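Local coordinates for HTLV-2 integrase catalytic core domain (Human T-cell leukemia virus 2, PDB 6QBT), which is the catalytic part of the viral integrase, which probably inserts the DNA copy of the retroviral genome into host DNA in a magnesium-dependent strand-transfer reaction, at residues 11-16 / 68-73; 25-30 / 40-45. One frame throughout, in Å; residues are numbered along the deposited sequence.

From the N terminus, the chain first lays down strand 9-19, which supplies residues 11-16, and turns back into strand 22-31, its antiparallel neighbour. Contact 2 then closes a short hairpin, bringing 40-45 back against 25-30 and adding strand 37-42 at the sheet edge. After helix 47-61 the chain returns on the other side of strand 9-19, where contact 1 joins 68-73 to 11-16. Contact 2 is therefore nested inside the larger loop closed by contact 1. The two meet through strands 9-19 and 22-31: Thr-15 and Leu-26 share a probable backbone hydrogen bond, as do Gln-11 and Val-30, while Val-14 packs on the ring of His-27.

Contact 1: 11-16 / 68-73; sequences QGDVTH and NTDNGP. With MG (magnesium ion), chain B.
Asp-13 and Asp-70 meet at a magnesium ion, binding it from adjacent positions, each through one carboxylate oxygen: Asp-13 OD1 lies 2.2 Å from the metal and Asp-70 OD2 2.0 Å. Those two oxygens are 2.7 Å apart and are not hydrogen-bonded; the ion they both bind accounts for the close approach. The side chains cross at roughly a right angle, and their carboxylate planes are turned 78° from each other. Asp-13 reaches the ion with CG anti to the backbone N (chi1 -165°), whereas CG of Asp-70 sits between its backbone N and carbonyl carbon (chi1 64°). The second oxygen of Asp-70, OD1, accepts the backbone N-H of Gly-72 at 3.0 Å from above the carboxylate plane. This Asx turn would restrain rotation of the carboxylate just ahead of helix 73-76.

Close packing is concentrated in the backbone behind the metal. Gly-12 N donates to Asn-68 O at 3.1 Å, and the same carbonyl oxygen receives a CA-H contact from Gln-11. One residue further on, Thr-69 CA approaches Gly-12 O at 3.5 Å, after which the two chains diverge toward their aspartates. Thr-69 is buried, its hydroxyl bonded to both Asp-70 O and the ring of His-91. By contrast, the Gln-11 and Asn-68 side chains lie on a partly exposed face, side by side and pointing the same way. Gln-11 OE1 comes no nearer than 3.7 Å to Asn-68 ND2, and the two amides are steeply turned against each other; Asn-68 OD1 instead bonds His-94 N and Ser-92 OG. An aspartate within one strand and a second just past the end of its parallel neighbour, sharing a divalent ion, mark the active site of the RNase H-like fold of retroviral integrases.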
loop_
_atom_site.group_PDB
_atom_site.type_symbol
_atom_site.label_atom_id
_atom_site.label_comp_id
_atom_site.label_asym_id
_atom_site.label_seq_id
_atom_site.Cartn_x
_atom_site.Cartn_y
_atom_site.Cartn_z
ATOM N N GLN A 11 1.442 21.193 -5.722
ATOM C CA GLN A 11 1.826 22.212 -4.726
ATOM C C GLN A 11 2.214 21.494 -3.453
ATOM O O GLN A 11 1.551 20.531 -3.076
ATOM C CB GLN A 11 0.651 23.108 -4.375
ATOM C CG GLN A 11 -0.011 23.789 -5.543
ATOM C CD GLN A 11 0.315 25.233 -5.574
ATOM O OE1 GLN A 11 1.487 25.628 -5.458
ATOM N NE2 GLN A 11 -0.719 26.047 -5.689
ATOM N N GLY A 12 3.262 21.971 -2.787
ATOM C CA GLY A 12 3.763 21.353 -1.545
ATOM C C GLY A 12 4.142 22.409 -0.536
ATOM O O GLY A 12 4.659 23.460 -0.911
ATOM N N ASP A 13 3.819 22.151 0.733
ATOM C CA ASP A 13 4.288 22.942 1.859
ATOM C C ASP A 13 4.298 22.040 3.096
ATOM O O ASP A 13 3.705 20.947 3.111
ATOM C CB ASP A 13 3.397 24.177 2.073
ATOM C CG ASP A 13 4.024 25.242 2.995
ATOM O OD1 ASP A 13 5.238 25.248 3.319
ATOM O OD2 ASP A 13 3.284 26.124 3.432
ATOM N N VAL A 14 4.991 22.497 4.131
ATOM C CA VAL A 14 4.903 21.880 5.416
ATOM C C VAL A 14 3.983 22.744 6.281
ATOM O O VAL A 14 4.156 23.949 6.344
ATOM C CB VAL A 14 6.302 21.720 6.022
ATOM C CG1 VAL A 14 6.207 21.298 7.475
ATOM C CG2 VAL A 14 7.094 20.674 5.227
ATOM N N THR A 15 3.000 22.123 6.934
ATOM C CA THR A 15 2.184 22.811 7.938
ATOM C C THR A 15 2.398 22.141 9.300
ATOM O O THR A 15 2.876 21.030 9.355
ATOM C CB THR A 15 0.686 22.880 7.556
ATOM O OG1 THR A 15 -0.002 23.661 8.541
ATOM C CG2 THR A 15 0.047 21.508 7.483
ATOM N N HIS A 16 2.044 22.823 10.382
ATOM C CA HIS A 16 2.396 22.375 11.703
ATOM C C HIS A 16 1.148 21.967 12.440
ATOM O O HIS A 16 0.087 22.501 12.167
ATOM C CB HIS A 16 3.205 23.437 12.408
ATOM C CG HIS A 16 4.542 23.667 11.771
ATOM N ND1 HIS A 16 4.733 24.560 10.734
ATOM C CD2 HIS A 16 5.739 23.070 11.976
ATOM C CE1 HIS A 16 5.995 24.519 10.340
ATOM N NE2 HIS A 16 6.627 23.623 11.079
ATOM N N ASN A 68 5.675 22.896 -7.255
ATOM C CA ASN A 68 5.856 24.265 -6.778
ATOM C C ASN A 68 5.766 24.286 -5.273
ATOM O O ASN A 68 4.808 23.772 -4.703
ATOM C CB ASN A 68 4.816 25.214 -7.381
ATOM C CG ASN A 68 5.174 26.664 -7.155
ATOM O OD1 ASN A 68 5.837 27.303 -7.991
ATOM N ND2 ASN A 68 4.798 27.186 -5.992
ATOM N N THR A 69 6.773 24.882 -4.643
ATOM C CA THR A 69 6.888 24.988 -3.195
ATOM C C THR A 69 7.138 26.451 -2.761
ATOM O O THR A 69 7.275 27.344 -3.597
ATOM C CB THR A 69 8.058 24.103 -2.697
ATOM O OG1 THR A 69 9.324 24.625 -3.147
ATOM C CG2 THR A 69 7.889 22.664 -3.200
ATOM N N ASP A 70 7.186 26.678 -1.450
ATOM C CA ASP A 70 7.699 27.941 -0.879
ATOM C C ASP A 70 9.227 27.881 -0.865
ATOM O O ASP A 70 9.821 26.886 -1.314
ATOM C CB ASP A 70 7.086 28.279 0.524
ATOM C CG ASP A 70 7.440 27.271 1.640
ATOM O OD1 ASP A 70 8.366 26.431 1.496
ATOM O OD2 ASP A 70 6.767 27.329 2.709
ATOM N N ASN A 71 9.849 28.937 -0.349
ATOM C CA ASN A 71 11.304 29.005 -0.185
ATOM C C ASN A 71 11.834 28.409 1.111
ATOM O O ASN A 71 12.923 28.767 1.528
ATOM C CB ASN A 71 11.770 30.466 -0.269
ATOM C CG ASN A 71 11.500 31.075 -1.614
ATOM O OD1 ASN A 71 10.896 32.134 -1.697
ATOM N ND2 ASN A 71 11.937 30.405 -2.684
ATOM N N GLY A 72 11.107 27.499 1.746
ATOM C CA GLY A 72 11.619 26.844 2.942
ATOM C C GLY A 72 12.935 26.141 2.637
ATOM O O GLY A 72 13.121 25.661 1.508
ATOM N N PRO A 73 13.856 26.067 3.623
ATOM C CA PRO A 73 15.223 25.560 3.329
ATOM C C PRO A 73 15.358 24.069 2.938
ATOM O O PRO A 73 16.245 23.726 2.153
ATOM C CB PRO A 73 15.992 25.852 4.627
ATOM C CG PRO A 73 15.180 26.888 5.340
ATOM C CD PRO A 73 13.757 26.548 5.015
HETATM MG MG MG B . 6.609 26.464 4.541
#

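Contact 2: 25-30 / 40-45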
loop_
_atom_site.group_PDB
_atom_site.type_symbol
_atom_site.label_atom_id
_atom_site.label_comp_id
_atom_site.label_asym_id
_atom_site.label_seq_id
_atom_site.Cartn_x
_atom_site.Cartn_y
_atom_site.Cartn_z
ATOM N N CYS A 25 5.315 18.162 11.969
ATOM C CA CYS A 25 5.417 18.719 10.629
ATOM C C CYS A 25 4.645 17.830 9.679
ATOM O O CYS A 25 5.065 16.717 9.355
ATOM C CB CYS A 25 6.877 18.769 10.192
ATOM S SG CYS A 25 7.859 19.871 11.223
ATOM N N LEU A 26 3.498 18.323 9.258
ATOM C CA LEU A 26 2.713 17.699 8.225
ATOM C C LEU A 26 3.299 18.153 6.887
ATOM O O LEU A 26 3.245 19.339 6.546
ATOM C CB LEU A 26 1.244 18.108 8.361
ATOM C CG LEU A 26 0.381 17.330 9.364
ATOM C CD1 LEU A 26 1.089 16.718 10.565
ATOM C CD2 LEU A 26 -0.665 18.273 9.859
ATOM N N HIS A 27 3.904 17.221 6.168
ATOM C CA HIS A 27 4.366 17.476 4.823
ATOM C C HIS A 27 3.204 17.099 3.886
ATOM O O HIS A 27 2.776 15.923 3.847
ATOM C CB HIS A 27 5.551 16.598 4.492
ATOM C CG HIS A 27 6.795 16.918 5.238
ATOM N ND1 HIS A 27 6.949 16.645 6.583
ATOM C CD2 HIS A 27 7.984 17.409 4.812
ATOM C CE1 HIS A 27 8.165 17.001 6.961
ATOM N NE2 HIS A 27 8.812 17.470 5.908
ATOM N N VAL A 28 2.728 18.088 3.130
ATOM C CA VAL A 28 1.495 18.015 2.379
ATOM C C VAL A 28 1.797 18.262 0.896
ATOM O O VAL A 28 2.400 19.254 0.544
ATOM C CB VAL A 28 0.503 19.093 2.891
ATOM C CG1 VAL A 28 -0.757 19.175 2.024
ATOM C CG2 VAL A 28 0.146 18.854 4.354
ATOM N N TRP A 29 1.360 17.363 0.031
ATOM C CA TRP A 29 1.467 17.585 -1.415
ATOM C C TRP A 29 0.078 17.464 -1.978
ATOM O O TRP A 29 -0.668 16.560 -1.583
ATOM C CB TRP A 29 2.358 16.523 -2.092
ATOM C CG TRP A 29 3.761 16.678 -1.724
ATOM C CD1 TRP A 29 4.444 16.009 -0.733
ATOM C CD2 TRP A 29 4.673 17.567 -2.316
ATOM N NE1 TRP A 29 5.746 16.433 -0.698
ATOM C CE2 TRP A 29 5.913 17.395 -1.661
ATOM C CE3 TRP A 29 4.568 18.522 -3.340
ATOM C CZ2 TRP A 29 7.043 18.152 -1.995
ATOM C CZ3 TRP A 29 5.690 19.253 -3.682
ATOM C CH2 TRP A 29 6.916 19.058 -3.020
ATOM N N VAL A 30 -0.260 18.342 -2.912
ATOM C CA VAL A 30 -1.591 18.287 -3.504
ATOM C C VAL A 30 -1.527 18.558 -5.005
ATOM O O VAL A 30 -0.835 19.477 -5.454
ATOM C CB VAL A 30 -2.596 19.181 -2.721
ATOM C CG1 VAL A 30 -2.023 20.536 -2.479
ATOM C CG2 VAL A 30 -3.947 19.259 -3.413
ATOM N N SER A 40 2.287 13.453 5.098
ATOM C CA SER A 40 3.118 12.642 5.956
ATOM C C SER A 40 3.357 13.396 7.233
ATOM O O SER A 40 3.758 14.568 7.195
ATOM C CB SER A 40 4.463 12.398 5.308
ATOM O OG SER A 40 4.287 11.713 4.102
ATOM N N CYS A 41 3.125 12.721 8.358
ATOM C CA CYS A 41 3.383 13.284 9.656
ATOM C C CYS A 41 4.845 12.952 10.018
ATOM O O CYS A 41 5.242 11.802 10.047
ATOM C CB CYS A 41 2.408 12.733 10.686
ATOM S SG CYS A 41 2.573 13.532 12.308
ATOM N N LYS A 42 5.639 13.983 10.246
ATOM C CA LYS A 42 7.036 13.856 10.567
ATOM C C LYS A 42 7.274 14.700 11.801
ATOM O O LYS A 42 6.511 15.621 12.072
ATOM C CB LYS A 42 7.907 14.401 9.418
ATOM C CG LYS A 42 7.744 13.728 8.063
ATOM C CD LYS A 42 8.218 12.282 8.110
ATOM C CE LYS A 42 8.245 11.671 6.712
ATOM N NZ LYS A 42 8.694 10.244 6.722
ATOM N N LYS A 43 8.344 14.389 12.525
ATOM C CA LYS A 43 8.761 15.175 13.677
ATOM C C LYS A 43 9.539 16.447 13.268
ATOM O O LYS A 43 9.650 17.418 14.051
ATOM C CB LYS A 43 9.588 14.297 14.631
ATOM C CG LYS A 43 8.772 13.224 15.349
ATOM C CD LYS A 43 9.681 12.196 16.016
ATOM C CE LYS A 43 8.903 11.175 16.842
ATOM N NZ LYS A 43 8.101 11.778 17.957
ATOM N N LYS A 44 10.070 16.425 12.047
ATOM C CA LYS A 44 10.993 17.432 11.565
ATOM C C LYS A 44 10.708 17.734 10.116
ATOM O O LYS A 44 9.957 17.027 9.480
ATOM C CB LYS A 44 12.430 16.907 11.648
ATOM C CG LYS A 44 12.819 16.240 12.968
ATOM C CD LYS A 44 14.295 15.905 12.972
ATOM C CE LYS A 44 15.089 17.146 13.353
ATOM N NZ LYS A 44 16.399 17.262 12.658
ATOM N N GLU A 45 11.342 18.776 9.599
ATOM C CA GLU A 45 11.254 19.142 8.195
ATOM C C GLU A 45 12.633 19.393 7.547
ATOM O O GLU A 45 12.761 20.298 6.741
ATOM C CB GLU A 45 10.316 20.335 8.013
ATOM C CG GLU A 45 10.683 21.597 8.761
ATOM C CD GLU A 45 9.620 22.671 8.578
ATOM O OE1 GLU A 45 9.265 22.996 7.421
ATOM O OE2 GLU A 45 9.109 23.178 9.592
#
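Four backbone hydrogen bonds hold Cys-25 and His-27 to Lys-42 and Ser-40, two for each antiparallel hydrogen-bonded pair. Cys-25 N donates to Lys-42 O at 2.8 Å, with the return bond from Lys-42 N to Cys-25 O at 2.9 Å. His-27 N and Ser-40 O also lie 2.8 Å apart, matched by the reciprocal bond from Ser-40 N to His-27 O. Between them, Leu-26 and Cys-41 form a non-hydrogen-bonded pair whose side chains meet on the other face, Leu-26 CD1 3.9 Å from Cys-41 SG; helix 128-142 packs on Cys-41 there.

The His-27 ring lies over the hairpin on the face it shares with Cys-25. With CG anti to its own carbonyl carbon (chi1 -69°), the ring swings toward the loop after strand 37-42. Lys-44 O meets its edge in plane, 3.1 Å from CE1, while Lys-42 CG comes obliquely to within 3.4 Å of ND1. ND1 makes a weak bond to Cys-25 O; NE2 is buried beside Glu-45 CA without a polar partner. Lys-42 crosses the ring at about a right angle, then bends at chi2 to carry NZ off to Ser-52 OG.

Farther out, Cys-25 SG rests 3.9 Å from Glu-45 OE2, an oxygen bonded to His-16 NE2. The contact forms the open end of a β-hairpin, strands 22-31 and 37-42, at the edge of the RNase H-like sheet, and its outgoing loop brings the side chain of Glu-45 to about 5 Å from the magnesium ion.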